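Local coordinates for protein Lys-gingipain catalytic subunit (Porphyromonas gingivalis, PDB 6I9A) that cleaves proteins after lysine as a secreted calcium-binding cysteine endopeptidase of family C25, and may act as a virulence factor in periodontal disease, at residues A[10-24]-A[75-89]. Sequence-based numbering, arbitrary orientation. Where two conformers were deposited one is given.
With CA (calcium ion), chain H.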
loop_
_atom_site.group_PDB
_atom_site.type_symbol
_atom_site.label_atom_id
_atom_site.label_comp_id
_atom_site.label_asym_id
_atom_site.label_seq_id
_atom_site.Cartn_x
_atom_site.Cartn_y
_atom_site.Cartn_z
ATOM N N TYR A 10 -9.499 -2.247 5.953
ATOM C CA TYR A 10 -10.198 -2.540 4.708
ATOM C C TYR A 10 -11.641 -2.927 4.991
ATOM O O TYR A 10 -11.941 -3.704 5.900
ATOM C CB TYR A 10 -9.460 -3.655 3.971
ATOM C CG TYR A 10 -10.088 -3.972 2.637
ATOM C CD1 TYR A 10 -9.786 -3.213 1.513
ATOM C CD2 TYR A 10 -11.067 -4.960 2.523
ATOM C CE1 TYR A 10 -10.361 -3.504 0.271
ATOM C CE2 TYR A 10 -11.682 -5.233 1.289
ATOM C CZ TYR A 10 -11.326 -4.485 0.180
ATOM O OH TYR A 10 -11.921 -4.767 -1.032
ATOM N N ASN A 11 -12.560 -2.416 4.156
ATOM C CA ASN A 11 -13.970 -2.749 4.266
ATOM C C ASN A 11 -14.593 -2.518 2.909
ATOM O O ASN A 11 -14.017 -1.819 2.077
ATOM C CB ASN A 11 -14.642 -1.885 5.368
ATOM C CG ASN A 11 -15.921 -2.435 5.882
ATOM O OD1 ASN A 11 -16.329 -3.557 5.520
ATOM N ND2 ASN A 11 -16.533 -1.662 6.785
ATOM N N THR A 12 -15.795 -3.068 2.711
ATOM C CA THR A 12 -16.529 -2.885 1.462
ATOM C C THR A 12 -17.914 -2.349 1.767
ATOM O O THR A 12 -18.460 -2.615 2.853
ATOM C CB THR A 12 -16.664 -4.218 0.678
ATOM O OG1 THR A 12 -17.346 -5.172 1.471
ATOM C CG2 THR A 12 -15.307 -4.785 0.255
ATOM N N PRO A 13 -18.544 -1.666 0.811
ATOM C CA PRO A 13 -17.925 -1.116 -0.415
ATOM C C PRO A 13 -16.720 -0.245 -0.097
ATOM O O PRO A 13 -16.680 0.455 0.925
ATOM C CB PRO A 13 -19.048 -0.291 -1.066
ATOM C CG PRO A 13 -20.337 -0.759 -0.412
ATOM C CD PRO A 13 -19.914 -1.130 1.009
ATOM N N VAL A 14 -15.699 -0.366 -0.919
ATOM C CA VAL A 14 -14.505 0.438 -0.702
ATOM C C VAL A 14 -14.820 1.922 -0.936
ATOM O O VAL A 14 -15.392 2.261 -1.965
ATOM C CB VAL A 14 -13.325 -0.011 -1.593
ATOM C CG1 VAL A 14 -12.079 0.825 -1.261
ATOM C CG2 VAL A 14 -13.070 -1.500 -1.405
ATOM N N ARG A 15 -14.461 2.783 0.016
ATOM C CA ARG A 15 -14.621 4.234 -0.110
ATOM C C ARG A 15 -13.288 4.911 0.017
ATOM O O ARG A 15 -12.501 4.566 0.919
ATOM C CB ARG A 15 -15.587 4.737 0.962
ATOM C CG ARG A 15 -16.958 4.020 0.838
ATOM C CD ARG A 15 -17.942 4.455 1.926
ATOM N NE ARG A 15 -19.102 3.555 2.027
ATOM C CZ ARG A 15 -20.118 3.538 1.187
ATOM N NH1 ARG A 15 -20.178 4.415 0.198
ATOM N NH2 ARG A 15 -21.085 2.650 1.334
ATOM N N MET A 16 -13.018 5.880 -0.848
ATOM C CA MET A 16 -11.733 6.585 -0.815
ATOM C C MET A 16 -11.955 8.086 -0.953
ATOM O O MET A 16 -12.622 8.537 -1.903
ATOM C CB MET A 16 -10.820 6.073 -1.946
ATOM C CG MET A 16 -9.542 6.873 -2.132
ATOM S SD MET A 16 -8.620 6.232 -3.596
ATOM C CE MET A 16 -7.787 4.820 -2.717
ATOM N N LEU A 17 -11.394 8.850 -0.008
ATOM C CA LEU A 17 -11.370 10.295 -0.048
ATOM C C LEU A 17 -10.038 10.665 -0.704
ATOM O O LEU A 17 -8.973 10.190 -0.254
ATOM C CB LEU A 17 -11.463 10.840 1.391
ATOM C CG LEU A 17 -11.289 12.336 1.526
ATOM C CD1 LEU A 17 -12.394 13.108 0.774
ATOM C CD2 LEU A 17 -11.395 12.756 2.980
ATOM N N VAL A 18 -10.078 11.488 -1.742
ATOM C CA VAL A 18 -8.894 11.953 -2.424
ATOM C C VAL A 18 -8.754 13.435 -2.221
ATOM O O VAL A 18 -9.705 14.192 -2.497
ATOM C CB VAL A 18 -8.947 11.622 -3.942
ATOM C CG1 VAL A 18 -7.686 12.113 -4.663
ATOM C CG2 VAL A 18 -9.198 10.131 -4.180
ATOM N N VAL A 19 -7.612 13.897 -1.722
ATOM C CA VAL A 19 -7.309 15.345 -1.638
ATOM C C VAL A 19 -6.054 15.596 -2.437
ATOM O O VAL A 19 -5.018 14.984 -2.159
ATOM C CB VAL A 19 -7.136 15.781 -0.167
ATOM C CG1 VAL A 19 -6.739 17.260 -0.109
ATOM C CG2 VAL A 19 -8.411 15.490 0.653
ATOM N N ALA A 20 -6.186 16.389 -3.503
ATOM C CA ALA A 20 -5.138 16.552 -4.466
ATOM C C ALA A 20 -4.805 17.999 -4.722
ATOM O O ALA A 20 -5.695 18.868 -4.790
ATOM C CB ALA A 20 -5.553 15.900 -5.775
ATOM N N GLY A 21 -3.550 18.252 -5.062
ATOM C CA GLY A 21 -3.197 19.575 -5.531
ATOM C C GLY A 21 -3.947 19.823 -6.823
ATOM O O GLY A 21 -4.076 18.943 -7.701
ATOM N N ALA A 22 -4.396 21.064 -6.992
ATOM C CA ALA A 22 -5.180 21.444 -8.164
ATOM C C ALA A 22 -4.474 21.193 -9.499
ATOM O O ALA A 22 -5.154 20.966 -10.513
ATOM C CB ALA A 22 -5.576 22.913 -8.030
ATOM N N LYS A 23 -3.121 21.222 -9.548
ATOM C CA LYS A 23 -2.424 21.044 -10.824
ATOM C C LYS A 23 -2.514 19.621 -11.363
ATOM O O LYS A 23 -2.168 19.352 -12.512
ATOM C CB LYS A 23 -0.952 21.401 -10.673
ATOM C CG LYS A 23 -0.766 22.877 -10.375
ATOM C CD LYS A 23 0.677 23.263 -10.213
ATOM C CE LYS A 23 0.702 24.741 -9.885
ATOM N NZ LYS A 23 2.053 25.190 -9.490
ATOM N N PHE A 24 -2.978 18.676 -10.544
ATOM C CA PHE A 24 -2.951 17.239 -10.894
ATOM C C PHE A 24 -4.245 16.723 -11.486
ATOM O O PHE A 24 -4.322 15.532 -11.778
ATOM C CB PHE A 24 -2.606 16.409 -9.628
ATOM C CG PHE A 24 -1.203 16.705 -9.135
ATOM C CD1 PHE A 24 -0.093 16.362 -9.906
ATOM C CD2 PHE A 24 -0.994 17.334 -7.914
ATOM C CE1 PHE A 24 1.198 16.627 -9.473
ATOM C CE2 PHE A 24 0.309 17.637 -7.489
ATOM C CZ PHE A 24 1.406 17.253 -8.257
ATOM N N ALA A 75 -20.835 5.299 6.228
ATOM C CA ALA A 75 -20.104 5.338 4.961
ATOM C C ALA A 75 -18.747 6.011 5.178
ATOM O O ALA A 75 -18.376 6.924 4.450
ATOM C CB ALA A 75 -20.935 6.097 3.921
ATOM N N ALA A 76 -18.022 5.580 6.202
ATOM C CA ALA A 76 -16.721 6.188 6.438
ATOM C C ALA A 76 -15.748 5.886 5.300
ATOM O O ALA A 76 -15.723 4.784 4.754
ATOM C CB ALA A 76 -16.125 5.662 7.727
ATOM N N PRO A 77 -14.910 6.854 4.910
ATOM C CA PRO A 77 -13.808 6.523 3.983
ATOM C C PRO A 77 -12.938 5.427 4.596
ATOM O O PRO A 77 -12.664 5.447 5.796
ATOM C CB PRO A 77 -13.043 7.839 3.846
ATOM C CG PRO A 77 -13.981 8.940 4.385
ATOM C CD PRO A 77 -14.823 8.251 5.396
ATOM N N VAL A 78 -12.484 4.491 3.743
ATOM C CA VAL A 78 -11.491 3.474 4.086
ATOM C C VAL A 78 -10.082 4.054 3.839
ATOM O O VAL A 78 -9.198 3.905 4.673
ATOM C CB VAL A 78 -11.753 2.211 3.209
ATOM C CG1 VAL A 78 -10.619 1.196 3.416
ATOM C CG2 VAL A 78 -13.142 1.598 3.573
ATOM N N PHE A 79 -9.894 4.618 2.656
ATOM C CA PHE A 79 -8.637 5.196 2.238
ATOM C C PHE A 79 -8.689 6.694 2.162
ATOM O O PHE A 79 -9.713 7.285 1.788
ATOM C CB PHE A 79 -8.242 4.725 0.827
ATOM C CG PHE A 79 -7.909 3.249 0.740
ATOM C CD1 PHE A 79 -6.661 2.769 1.154
ATOM C CD2 PHE A 79 -8.845 2.332 0.246
ATOM C CE1 PHE A 79 -6.374 1.394 1.074
ATOM C CE2 PHE A 79 -8.547 0.980 0.164
ATOM C CZ PHE A 79 -7.337 0.522 0.628
ATOM N N LEU A 80 -7.541 7.304 2.435
ATOM C CA LEU A 80 -7.248 8.710 2.217
ATOM C C LEU A 80 -6.051 8.790 1.286
ATOM O O LEU A 80 -4.964 8.414 1.666
ATOM C CB LEU A 80 -6.990 9.432 3.556
ATOM C CG LEU A 80 -6.485 10.863 3.429
ATOM C CD1 LEU A 80 -7.538 11.787 2.772
ATOM C CD2 LEU A 80 -6.100 11.417 4.807
ATOM N N ALA A 81 -6.275 9.308 0.060
ATOM C CA ALA A 81 -5.224 9.487 -0.925
ATOM C C ALA A 81 -4.835 10.954 -1.001
ATOM O O ALA A 81 -5.662 11.804 -1.326
ATOM C CB ALA A 81 -5.699 9.020 -2.288
ATOM N N LEU A 82 -3.602 11.274 -0.642
ATOM C CA LEU A 82 -3.049 12.623 -0.731
ATOM C C LEU A 82 -2.239 12.681 -1.992
ATOM O O LEU A 82 -1.350 11.846 -2.208
ATOM C CB LEU A 82 -2.167 12.925 0.507
ATOM C CG LEU A 82 -2.833 12.701 1.849
ATOM C CD1 LEU A 82 -1.809 12.917 2.981
ATOM C CD2 LEU A 82 -4.038 13.669 2.021
ATOM N N VAL A 83 -2.548 13.622 -2.886
ATOM C CA VAL A 83 -1.872 13.713 -4.179
ATOM C C VAL A 83 -1.120 15.036 -4.264
ATOM O O VAL A 83 -1.742 16.106 -4.303
ATOM C CB VAL A 83 -2.875 13.547 -5.343
ATOM C CG1 VAL A 83 -2.139 13.594 -6.672
ATOM C CG2 VAL A 83 -3.655 12.247 -5.173
ATOM N N GLY A 84 0.196 14.941 -4.271
ATOM C CA GLY A 84 1.066 16.108 -4.280
ATOM C C GLY A 84 2.172 16.001 -3.255
ATOM O O GLY A 84 2.133 15.161 -2.344
ATOM N N ASP A 85 3.162 16.847 -3.439
ATOM C CA ASP A 85 4.277 16.971 -2.525
ATOM C C ASP A 85 3.914 18.050 -1.457
ATOM O O ASP A 85 2.789 18.539 -1.385
ATOM C CB ASP A 85 5.566 17.272 -3.309
ATOM C CG ASP A 85 6.887 16.918 -2.613
ATOM O OD1 ASP A 85 6.895 16.743 -1.353
ATOM O OD2 ASP A 85 7.912 16.790 -3.316
ATOM N N THR A 86 4.895 18.384 -0.630
ATOM C CA THR A 86 4.684 19.273 0.534
ATOM C C THR A 86 4.467 20.710 0.145
ATOM O O THR A 86 4.009 21.479 0.980
ATOM C CB THR A 86 5.827 19.115 1.546
ATOM O OG1 THR A 86 7.057 19.433 0.909
ATOM C CG2 THR A 86 5.871 17.687 2.133
ATOM N N ASP A 87 4.715 21.071 -1.110
ATOM C CA ASP A 87 4.421 22.437 -1.583
ATOM C C ASP A 87 2.899 22.638 -1.709
ATOM O O ASP A 87 2.448 23.792 -1.748
ATOM C CB ASP A 87 5.092 22.704 -2.925
ATOM C CG ASP A 87 4.768 21.798 -4.084
ATOM O OD1 ASP A 87 4.315 20.622 -3.844
ATOM O OD2 ASP A 87 4.944 22.234 -5.221
ATOM N N VAL A 88 2.097 21.573 -1.762
ATOM C CA VAL A 88 0.643 21.699 -1.885
ATOM C C VAL A 88 -0.096 21.045 -0.682
ATOM O O VAL A 88 -1.155 21.534 -0.279
ATOM C CB VAL A 88 0.048 21.240 -3.223
ATOM C CG1 VAL A 88 0.478 22.115 -4.396
ATOM C CG2 VAL A 88 0.338 19.784 -3.513
ATOM N N ILE A 89 0.430 19.946 -0.123
ATOM C CA ILE A 89 -0.185 19.308 1.064
ATOM C C ILE A 89 0.963 19.132 2.034
ATOM O O ILE A 89 1.819 18.272 1.839
ATOM C CB ILE A 89 -0.915 17.998 0.739
ATOM C CG1 ILE A 89 -2.057 18.236 -0.258
ATOM C CG2 ILE A 89 -1.459 17.389 2.052
ATOM C CD1 ILE A 89 -2.620 16.887 -0.856
HETATM CA CA CA H . 9.306 16.080 -1.347
HETATM O O HOH W 1 2.940 22.986 -6.997
HETATM O O HOH W 2 9.217 18.397 -0.617
HETATM O O HOH W 3 11.525 16.010 -0.310
HETATM O O HOH W 4 10.801 16.755 -3.049
#
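Val83 sets its CB 3.6 Å from Ala20 CB, an approach that the small alanine methyl allows, while its CG1, anti to the backbone N (chi1 -178°), reaches the Phe24 ring. Helix 25-37 packs on this face with Trp31 and Leu28. Farther back on the same face, Val14 meets the Phe79 ring at its edge, Val14 CG1 lying 3.8 Å from Phe79 CE2. On the other face Leu17 CD2 is 4.0 Å from Leu80 CD1, both chains reaching out from the sheet in one direction, and Val19 packs against Leu82 and Ile89; long and branched apolar side chains suit this buried surface.

The backbones pair in parallel through regular N-H to C=O bonds, among them Val19 N to Ala81 O at 2.9 Å. At the start of strand 79-83, Arg15 O takes two N-H groups: Phe79 N lies in its carbonyl plane, Val78 N well above it at 2.8 Å. Ala75 CB rests on one face of the Arg15 guanidinium, 3.6 Å above its plane. At the far end Phe24 CE2 comes within 3.6 Å of Gly84 CA; with phi at 133°, a side chain here would jam against the preceding carbonyl O. Asp85 follows, its two carboxylate oxygens chelating a calcium ion that Phe254 and Glu263 also bind. Strands 14-20 and 79-83 are the inner pair of a four-stranded parallel sheet, order 2-1-3-4, characteristic of an alpha/beta domain.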